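Putative cyclohexadienyl dehydrogenase and ADH prephenate dehydrogenase (Rhizobium meliloti, PDB 4WJI) probably catalyses the NAD(P)-dependent oxidative decarboxylation of prephenate to 3-(4-hydroxyphenyl)pyruvate, a step of tyrosine biosynthesis, and binds NADP and tyrosine. Local coordinates at residues V69-V74 and T95-T100; I12-S17 and A125-S130. One frame throughout, in Å; residues are numbered along the deposited sequence.

Contact 1: V69-V74 and T95-T100; sequences VVSVPV and TDVGST. With NAP (NADP nicotinamide-adenine-dinucleotide phosphate), chain B; TYR (tyrosine), chain C.
V70 bonds to T95 and V97, where strands 67-70 and 93-96 run parallel and end. Its N donates to T95 O at 2.9 Å, with an N-H...O angle of 161°. V97 N returns a weak bond to V70 O. D96 CA adds a CA-H...O contact to V70 O at 3.2 Å. The pairing ends here, and past S71 the first segment swings away from the second.

On the face of V69 and T95 the side chains pack together. These two lie side by side, and their CG2 methyls meet. V69 CG1 also meets V97 CG1, with the two side chains at about a right angle. Just past the strands, V97 CG2 and S71 OG make a close van der Waals contact at 3.3 Å. Farther on, V74 returns to the second segment. Its CG1 sits anti to the carbonyl carbon (chi1 -66°), which puts this methyl over G98 CA at 3.7 Å. A CB on G98 would clash with that methyl. Both V74 methyls also touch T100 OG1, a hydroxyl bonded to S103.

The polar groups order the turn after strand 93-96. D96 OD2 accepts from G98 N, an Asx turn, and the N-H comes from above the carboxylate plane. The same oxygen forms a salt bridge with K101, and OD1 takes G121 N.

The ligands bind at the strand ends. V72 O accepts from O3D of the nicotinamide ribose of NADP at 2.7 Å. S99 OG bonds O2D of the same ribose at 2.6 Å, and also the OH of the bound tyrosine at 2.7 Å. P73 CD lies against the adenine at C8A. One serine hydroxyl therefore links cofactor and tyrosine, which is consistent with S99 helping to set the nicotinamide ribose and the tyrosine ring relative to each other.

Contact 2: I12-S17 and A125-S130; sequences IGLIGS and AGTEHS. With NAP (NADP nicotinamide-adenine-dinucleotide phosphate), chain B; TYR (tyrosine), chain C.
L14 sends its CD2 methyl against the loop 125-130. The methyl meets H129 O at 3.5 Å and T127 N at 3.6 Å. Both L14 methyls also touch T127 OG1, and CD2 lies beside the carboxamide nitrogen N7N of NADP. CG stands anti to the backbone N (chi1 177°), which carries the branch from the helix start into the loop. I15 reaches the loop with CD1, which lies 3.7 Å from A125 O and also against the nicotinamide at C4N. With an alanine at L14, a gap would probably open beside T127 and H129, and the methyl beside the carboxamide nitrogen would be lost.

Backbone amides of the same residues hold the cofactor. L14 N donates to NADP O1A at 2.9 Å. I15 N donates to NADP O2N at 2.9 Å. They grip one phosphate each. I12 N holds O3B of the adenine ribose. G13 is the N-cap, and S17 N and S17 OG reach its O from opposite faces of the carbonyl plane. In the loop, H129 N donates to T127 OG1, an ST turn. T127 O takes the amino group of the bound tyrosine.

G13 and G16 fit the glycine-rich GxGxxG turn of a Rossmann fold. The first helix gives its N-terminal amides to the pyrophosphate, as is typical of dinucleotide-binding domains.

In the fold
From the N terminus, strand 4-10 leads into 12-17, the first half of contact 2. The chain then runs through strands 29-35 and 53-55 to strand 67-70, where contact 1 begins. Helix 77-84 crosses over to strand 93-96, so contact 1 closes a beta-alpha-beta unit. Strand 117-123 follows, and the loop after it returns to helix 14-26, closing contact 2. Contact 1 is thus nested inside the larger loop of contact 2. Their centres lie about 11 Å apart. They meet directly where V97 CG2 packs on I15 CG2, 3.7 Å away. Both border NADP and the bound tyrosine, tying strand ends, first helix and loop 125-130 around one site.

Contact 1: V69-V74 and T95-T100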
loop_
_atom_site.group_PDB
_atom_site.type_symbol
_atom_site.label_atom_id
_atom_site.label_comp_id
_atom_site.label_asym_id
_atom_site.label_seq_id
_atom_site.Cartn_x
_atom_site.Cartn_y
_atom_site.Cartn_z
ATOM N N VAL A 69 -27.852 -12.493 6.689
ATOM C CA VAL A 69 -26.579 -12.060 6.094
ATOM C C VAL A 69 -25.497 -12.981 6.625
ATOM O O VAL A 69 -25.232 -13.017 7.841
ATOM C CB VAL A 69 -26.249 -10.600 6.513
ATOM C CG1 VAL A 69 -24.969 -10.123 5.833
ATOM C CG2 VAL A 69 -27.380 -9.664 6.210
ATOM N N VAL A 70 -24.842 -13.679 5.703
ATOM C CA VAL A 70 -23.781 -14.625 6.039
ATOM C C VAL A 70 -22.418 -13.928 5.806
ATOM O O VAL A 70 -22.120 -13.547 4.678
ATOM C CB VAL A 70 -23.901 -15.907 5.207
ATOM C CG1 VAL A 70 -22.774 -16.871 5.556
ATOM C CG2 VAL A 70 -25.261 -16.558 5.419
ATOM N N SER A 71 -21.640 -13.767 6.877
ATOM C CA SER A 71 -20.339 -13.048 6.879
ATOM C C SER A 71 -19.266 -13.905 7.543
ATOM O O SER A 71 -18.771 -13.595 8.606
ATOM C CB SER A 71 -20.433 -11.665 7.595
ATOM O OG SER A 71 -21.536 -10.881 7.079
ATOM N N VAL A 72 -18.921 -14.994 6.869
ATOM C CA VAL A 72 -17.954 -16.005 7.333
ATOM C C VAL A 72 -16.905 -16.242 6.234
ATOM O O VAL A 72 -17.142 -15.894 5.074
ATOM C CB VAL A 72 -18.639 -17.362 7.696
ATOM C CG1 VAL A 72 -19.690 -17.159 8.795
ATOM C CG2 VAL A 72 -19.226 -18.063 6.485
ATOM N N PRO A 73 -15.744 -16.824 6.560
ATOM C CA PRO A 73 -14.787 -17.133 5.489
ATOM C C PRO A 73 -15.445 -18.000 4.406
ATOM O O PRO A 73 -16.323 -18.835 4.714
ATOM C CB PRO A 73 -13.671 -17.870 6.195
ATOM C CG PRO A 73 -13.966 -17.902 7.605
ATOM C CD PRO A 73 -15.295 -17.270 7.889
ATOM N N VAL A 74 -15.070 -17.749 3.143
ATOM C CA VAL A 74 -15.876 -18.325 2.071
ATOM C C VAL A 74 -15.927 -19.840 2.052
ATOM O O VAL A 74 -16.908 -20.436 1.555
ATOM C CB VAL A 74 -15.559 -17.793 0.661
ATOM C CG1 VAL A 74 -15.908 -16.311 0.533
ATOM C CG2 VAL A 74 -14.117 -18.053 0.281
ATOM N N THR A 95 -28.380 -13.589 1.912
ATOM C CA THR A 95 -27.284 -12.919 1.212
ATOM C C THR A 95 -25.979 -13.227 1.945
ATOM O O THR A 95 -25.945 -13.811 3.016
ATOM C CB THR A 95 -27.523 -11.378 1.089
ATOM O OG1 THR A 95 -26.572 -10.814 0.187
ATOM C CG2 THR A 95 -27.420 -10.691 2.422
ATOM N N ASP A 96 -24.906 -12.901 1.298
ATOM C CA ASP A 96 -23.608 -13.064 1.865
ATOM C C ASP A 96 -22.759 -11.880 1.498
ATOM O O ASP A 96 -23.169 -10.896 0.817
ATOM C CB ASP A 96 -22.970 -14.362 1.358
ATOM C CG ASP A 96 -22.317 -14.178 -0.005
ATOM O OD1 ASP A 96 -23.045 -13.725 -0.904
ATOM O OD2 ASP A 96 -21.068 -14.449 -0.196
ATOM N N VAL A 97 -21.575 -11.886 2.022
ATOM C CA VAL A 97 -20.625 -10.793 1.761
ATOM C C VAL A 97 -19.251 -11.306 1.274
ATOM O O VAL A 97 -18.274 -10.576 1.301
ATOM C CB VAL A 97 -20.439 -9.965 3.034
ATOM C CG1 VAL A 97 -21.729 -9.260 3.414
ATOM C CG2 VAL A 97 -19.913 -10.799 4.196
ATOM N N GLY A 98 -19.162 -12.573 0.908
ATOM C CA GLY A 98 -17.901 -13.214 0.543
ATOM C C GLY A 98 -17.097 -12.536 -0.562
ATOM O O GLY A 98 -17.645 -11.949 -1.517
ATOM N N SER A 99 -15.768 -12.634 -0.435
ATOM C CA SER A 99 -14.837 -12.052 -1.355
ATOM C C SER A 99 -14.730 -12.762 -2.718
ATOM O O SER A 99 -14.099 -12.247 -3.647
ATOM C CB SER A 99 -13.462 -11.974 -0.674
ATOM O OG SER A 99 -13.497 -11.120 0.469
ATOM N N THR A 100 -15.262 -13.973 -2.776
ATOM C CA THR A 100 -15.491 -14.757 -3.983
ATOM C C THR A 100 -17.003 -14.979 -4.129
ATOM O O THR A 100 -17.731 -14.948 -3.137
ATOM C CB THR A 100 -14.737 -16.119 -3.975
ATOM O OG1 THR A 100 -15.345 -16.990 -3.041
ATOM C CG2 THR A 100 -13.315 -15.949 -3.573
HETATM P PA NAP B . -13.615 -12.037 10.546
HETATM O O1A NAP B . -13.547 -10.679 11.132
HETATM O O2A NAP B . -12.510 -13.022 10.727
HETATM O O5B NAP B . -14.953 -12.735 11.092
HETATM C C5B NAP B . -15.181 -14.120 10.860
HETATM C C4B NAP B . -16.562 -14.565 11.338
HETATM O O4B NAP B . -16.818 -15.858 10.802
HETATM C C3B NAP B . -16.637 -14.740 12.845
HETATM O O3B NAP B . -17.970 -14.594 13.307
HETATM C C2B NAP B . -16.260 -16.185 13.037
HETATM O O2B NAP B . -16.835 -16.734 14.190
HETATM C C1B NAP B . -16.902 -16.823 11.836
HETATM N N9A NAP B . -16.335 -18.115 11.362
HETATM C C8A NAP B . -15.073 -18.397 11.082
HETATM N N7A NAP B . -14.887 -19.608 10.623
HETATM C C5A NAP B . -16.131 -20.164 10.612
HETATM C C6A NAP B . -16.607 -21.438 10.242
HETATM N N6A NAP B . -15.769 -22.392 9.792
HETATM N N1A NAP B . -17.904 -21.645 10.329
HETATM C C2A NAP B . -18.699 -20.683 10.765
HETATM N N3A NAP B . -18.350 -19.469 11.146
HETATM C C4A NAP B . -17.046 -19.241 11.062
HETATM O O3 NAP B . -13.952 -11.959 8.981
HETATM P PN NAP B . -14.548 -10.817 8.037
HETATM O O1N NAP B . -13.425 -9.975 7.696
HETATM O O2N NAP B . -15.753 -10.230 8.620
HETATM O O5D NAP B . -14.901 -11.658 6.706
HETATM C C5D NAP B . -16.126 -12.327 6.540
HETATM C C4D NAP B . -16.409 -12.463 5.046
HETATM O O4D NAP B . -16.366 -11.175 4.467
HETATM C C3D NAP B . -15.387 -13.273 4.307
HETATM O O3D NAP B . -16.031 -14.099 3.351
HETATM C C2D NAP B . -14.505 -12.254 3.628
HETATM O O2D NAP B . -13.956 -12.793 2.452
HETATM C C1D NAP B . -15.549 -11.182 3.321
HETATM N N1N NAP B . -15.042 -9.803 3.235
HETATM C C2N NAP B . -14.030 -9.396 4.006
HETATM C C3N NAP B . -13.551 -8.111 3.926
HETATM C C7N NAP B . -12.392 -7.595 4.747
HETATM O O7N NAP B . -11.826 -6.598 4.389
HETATM N N7N NAP B . -12.058 -8.267 5.826
HETATM C C4N NAP B . -14.152 -7.254 3.043
HETATM C C5N NAP B . -15.205 -7.697 2.286
HETATM C C6N NAP B . -15.632 -8.994 2.364
HETATM P P2B NAP B . -15.962 -17.039 15.506
HETATM O O1X NAP B . -15.123 -15.830 15.752
HETATM O O2X NAP B . -17.005 -17.263 16.563
HETATM O O3X NAP B . -15.087 -18.254 15.260
HETATM N N TYR C . -9.283 -5.652 3.628
HETATM C CA TYR C . -8.851 -4.836 2.462
HETATM C C TYR C . -8.090 -3.631 2.944
HETATM O O TYR C . -7.904 -3.519 4.154
HETATM C CB TYR C . -10.052 -4.410 1.608
HETATM C CG TYR C . -10.887 -5.557 1.053
HETATM C CD1 TYR C . -10.417 -6.869 0.993
HETATM C CD2 TYR C . -12.157 -5.312 0.600
HETATM C CE1 TYR C . -11.202 -7.893 0.490
HETATM C CE2 TYR C . -12.946 -6.299 0.063
HETATM C CZ TYR C . -12.496 -7.592 0.022
HETATM O OH TYR C . -13.292 -8.605 -0.446
HETATM O OXT TYR C . -7.688 -2.800 2.096
#

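Contact 2: I12-S17 and A125-S130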
loop_
_atom_site.group_PDB
_atom_site.type_symbol
_atom_site.label_atom_id
_atom_site.label_comp_id
_atom_site.label_asym_id
_atom_site.label_seq_id
_atom_site.Cartn_x
_atom_site.Cartn_y
_atom_site.Cartn_z
ATOM N N ILE A 12 -19.965 -12.383 12.816
ATOM C CA ILE A 12 -20.009 -11.096 13.492
ATOM C C ILE A 12 -18.585 -10.561 13.685
ATOM O O ILE A 12 -18.273 -9.898 14.667
ATOM C CB ILE A 12 -20.859 -11.204 14.805
ATOM C CG1 ILE A 12 -21.384 -9.816 15.247
ATOM C CG2 ILE A 12 -20.143 -11.990 15.871
ATOM C CD1 ILE A 12 -22.480 -9.274 14.351
ATOM N N GLY A 13 -17.729 -10.789 12.679
ATOM C CA GLY A 13 -16.410 -10.211 12.679
ATOM C C GLY A 13 -16.399 -8.797 12.080
ATOM O O GLY A 13 -17.339 -8.022 12.267
ATOM N N LEU A 14 -15.338 -8.469 11.332
ATOM C CA LEU A 14 -15.234 -7.107 10.789
ATOM C C LEU A 14 -16.493 -6.718 10.018
ATOM O O LEU A 14 -17.103 -5.656 10.240
ATOM C CB LEU A 14 -14.041 -6.968 9.877
ATOM C CG LEU A 14 -13.928 -5.584 9.225
ATOM C CD1 LEU A 14 -13.520 -4.516 10.219
ATOM C CD2 LEU A 14 -12.911 -5.627 8.111
ATOM N N ILE A 15 -16.839 -7.551 9.043
ATOM C CA ILE A 15 -17.960 -7.181 8.144
ATOM C C ILE A 15 -19.309 -7.317 8.824
ATOM O O ILE A 15 -20.116 -6.396 8.790
ATOM C CB ILE A 15 -17.880 -7.956 6.807
ATOM C CG1 ILE A 15 -16.528 -7.655 6.110
ATOM C CG2 ILE A 15 -19.090 -7.647 5.944
ATOM C CD1 ILE A 15 -16.324 -6.217 5.754
ATOM N N GLY A 16 -19.548 -8.477 9.412
ATOM C CA GLY A 16 -20.829 -8.650 10.102
ATOM C C GLY A 16 -21.081 -7.637 11.206
ATOM O O GLY A 16 -22.213 -7.107 11.353
ATOM N N SER A 17 -20.042 -7.313 11.962
ATOM C CA SER A 17 -20.219 -6.332 13.044
ATOM C C SER A 17 -20.347 -4.885 12.552
ATOM O O SER A 17 -20.930 -4.032 13.243
ATOM C CB SER A 17 -19.124 -6.425 14.108
ATOM O OG SER A 17 -17.917 -5.856 13.674
ATOM N N ALA A 125 -15.127 -3.070 0.565
ATOM C CA ALA A 125 -14.789 -2.205 1.689
ATOM C C ALA A 125 -14.226 -3.089 2.790
ATOM O O ALA A 125 -14.773 -4.139 3.093
ATOM C CB ALA A 125 -16.042 -1.512 2.241
ATOM N N GLY A 126 -13.165 -2.645 3.450
ATOM C CA GLY A 126 -12.646 -3.367 4.602
ATOM C C GLY A 126 -11.388 -2.745 5.150
ATOM O O GLY A 126 -10.996 -1.688 4.748
ATOM N N THR A 127 -10.843 -3.400 6.172
ATOM C CA THR A 127 -9.586 -3.009 6.782
ATOM C C THR A 127 -8.788 -4.303 6.946
ATOM O O THR A 127 -9.268 -5.386 6.580
ATOM C CB THR A 127 -9.750 -2.357 8.157
ATOM O OG1 THR A 127 -10.105 -3.346 9.138
ATOM C CG2 THR A 127 -10.743 -1.194 8.161
ATOM N N GLU A 128 -7.581 -4.221 7.505
ATOM C CA GLU A 128 -6.821 -5.442 7.779
ATOM C C GLU A 128 -7.135 -6.131 9.098
ATOM O O GLU A 128 -6.528 -7.178 9.420
ATOM C CB GLU A 128 -5.321 -5.120 7.726
ATOM C CG GLU A 128 -4.754 -4.311 8.927
ATOM C CD GLU A 128 -4.909 -2.793 8.853
ATOM O OE1 GLU A 128 -5.751 -2.238 8.048
ATOM O OE2 GLU A 128 -4.145 -2.113 9.591
ATOM N N HIS A 129 -8.073 -5.562 9.843
ATOM C CA HIS A 129 -8.402 -6.082 11.173
ATOM C C HIS A 129 -9.638 -6.993 11.128
ATOM O O HIS A 129 -10.436 -6.923 10.198
ATOM C CB HIS A 129 -8.614 -4.978 12.157
ATOM C CG HIS A 129 -7.409 -4.118 12.308
ATOM N ND1 HIS A 129 -6.223 -4.598 12.813
ATOM C CD2 HIS A 129 -7.197 -2.821 11.988
ATOM C CE1 HIS A 129 -5.330 -3.621 12.824
ATOM N NE2 HIS A 129 -5.897 -2.529 12.329
ATOM N N SER A 130 -9.745 -7.845 12.144
ATOM C CA SER A 130 -10.781 -8.877 12.208
ATOM C C SER A 130 -11.462 -8.915 13.564
ATOM O O SER A 130 -10.940 -8.373 14.556
ATOM C CB SER A 130 -10.186 -10.261 11.893
ATOM O OG SER A 130 -9.543 -10.309 10.647
HETATM P PA NAP B . -13.615 -12.037 10.546
HETATM O O1A NAP B . -13.547 -10.679 11.132
HETATM O O2A NAP B . -12.510 -13.022 10.727
HETATM O O5B NAP B . -14.953 -12.735 11.092
HETATM C C5B NAP B . -15.181 -14.120 10.860
HETATM C C4B NAP B . -16.562 -14.565 11.338
HETATM O O4B NAP B . -16.818 -15.858 10.802
HETATM C C3B NAP B . -16.637 -14.740 12.845
HETATM O O3B NAP B . -17.970 -14.594 13.307
HETATM C C2B NAP B . -16.260 -16.185 13.037
HETATM O O2B NAP B . -16.835 -16.734 14.190
HETATM C C1B NAP B . -16.902 -16.823 11.836
HETATM N N9A NAP B . -16.335 -18.115 11.362
HETATM C C8A NAP B . -15.073 -18.397 11.082
HETATM N N7A NAP B . -14.887 -19.608 10.623
HETATM C C5A NAP B . -16.131 -20.164 10.612
HETATM C C6A NAP B . -16.607 -21.438 10.242
HETATM N N6A NAP B . -15.769 -22.392 9.792
HETATM N N1A NAP B . -17.904 -21.645 10.329
HETATM C C2A NAP B . -18.699 -20.683 10.765
HETATM N N3A NAP B . -18.350 -19.469 11.146
HETATM C C4A NAP B . -17.046 -19.241 11.062
HETATM O O3 NAP B . -13.952 -11.959 8.981
HETATM P PN NAP B . -14.548 -10.817 8.037
HETATM O O1N NAP B . -13.425 -9.975 7.696
HETATM O O2N NAP B . -15.753 -10.230 8.620
HETATM O O5D NAP B . -14.901 -11.658 6.706
HETATM C C5D NAP B . -16.126 -12.327 6.540
HETATM C C4D NAP B . -16.409 -12.463 5.046
HETATM O O4D NAP B . -16.366 -11.175 4.467
HETATM C C3D NAP B . -15.387 -13.273 4.307
HETATM O O3D NAP B . -16.031 -14.099 3.351
HETATM C C2D NAP B . -14.505 -12.254 3.628
HETATM O O2D NAP B . -13.956 -12.793 2.452
HETATM C C1D NAP B . -15.549 -11.182 3.321
HETATM N N1N NAP B . -15.042 -9.803 3.235
HETATM C C2N NAP B . -14.030 -9.396 4.006
HETATM C C3N NAP B . -13.551 -8.111 3.926
HETATM C C7N NAP B . -12.392 -7.595 4.747
HETATM O O7N NAP B . -11.826 -6.598 4.389
HETATM N N7N NAP B . -12.058 -8.267 5.826
HETATM C C4N NAP B . -14.152 -7.254 3.043
HETATM C C5N NAP B . -15.205 -7.697 2.286
HETATM C C6N NAP B . -15.632 -8.994 2.364
HETATM P P2B NAP B . -15.962 -17.039 15.506
HETATM O O1X NAP B . -15.123 -15.830 15.752
HETATM O O2X NAP B . -17.005 -17.263 16.563
HETATM O O3X NAP B . -15.087 -18.254 15.260
HETATM N N TYR C . -9.283 -5.652 3.628
HETATM C CA TYR C . -8.851 -4.836 2.462
HETATM C C TYR C . -8.090 -3.631 2.944
HETATM O O TYR C . -7.904 -3.519 4.154
HETATM C CB TYR C . -10.052 -4.410 1.608
HETATM C CG TYR C . -10.887 -5.557 1.053
HETATM C CD1 TYR C . -10.417 -6.869 0.993
HETATM C CD2 TYR C . -12.157 -5.312 0.600
HETATM C CE1 TYR C . -11.202 -7.893 0.490
HETATM C CE2 TYR C . -12.946 -6.299 0.063
HETATM C CZ TYR C . -12.496 -7.592 0.022
HETATM O OH TYR C . -13.292 -8.605 -0.446
HETATM O OXT TYR C . -7.688 -2.800 2.096
#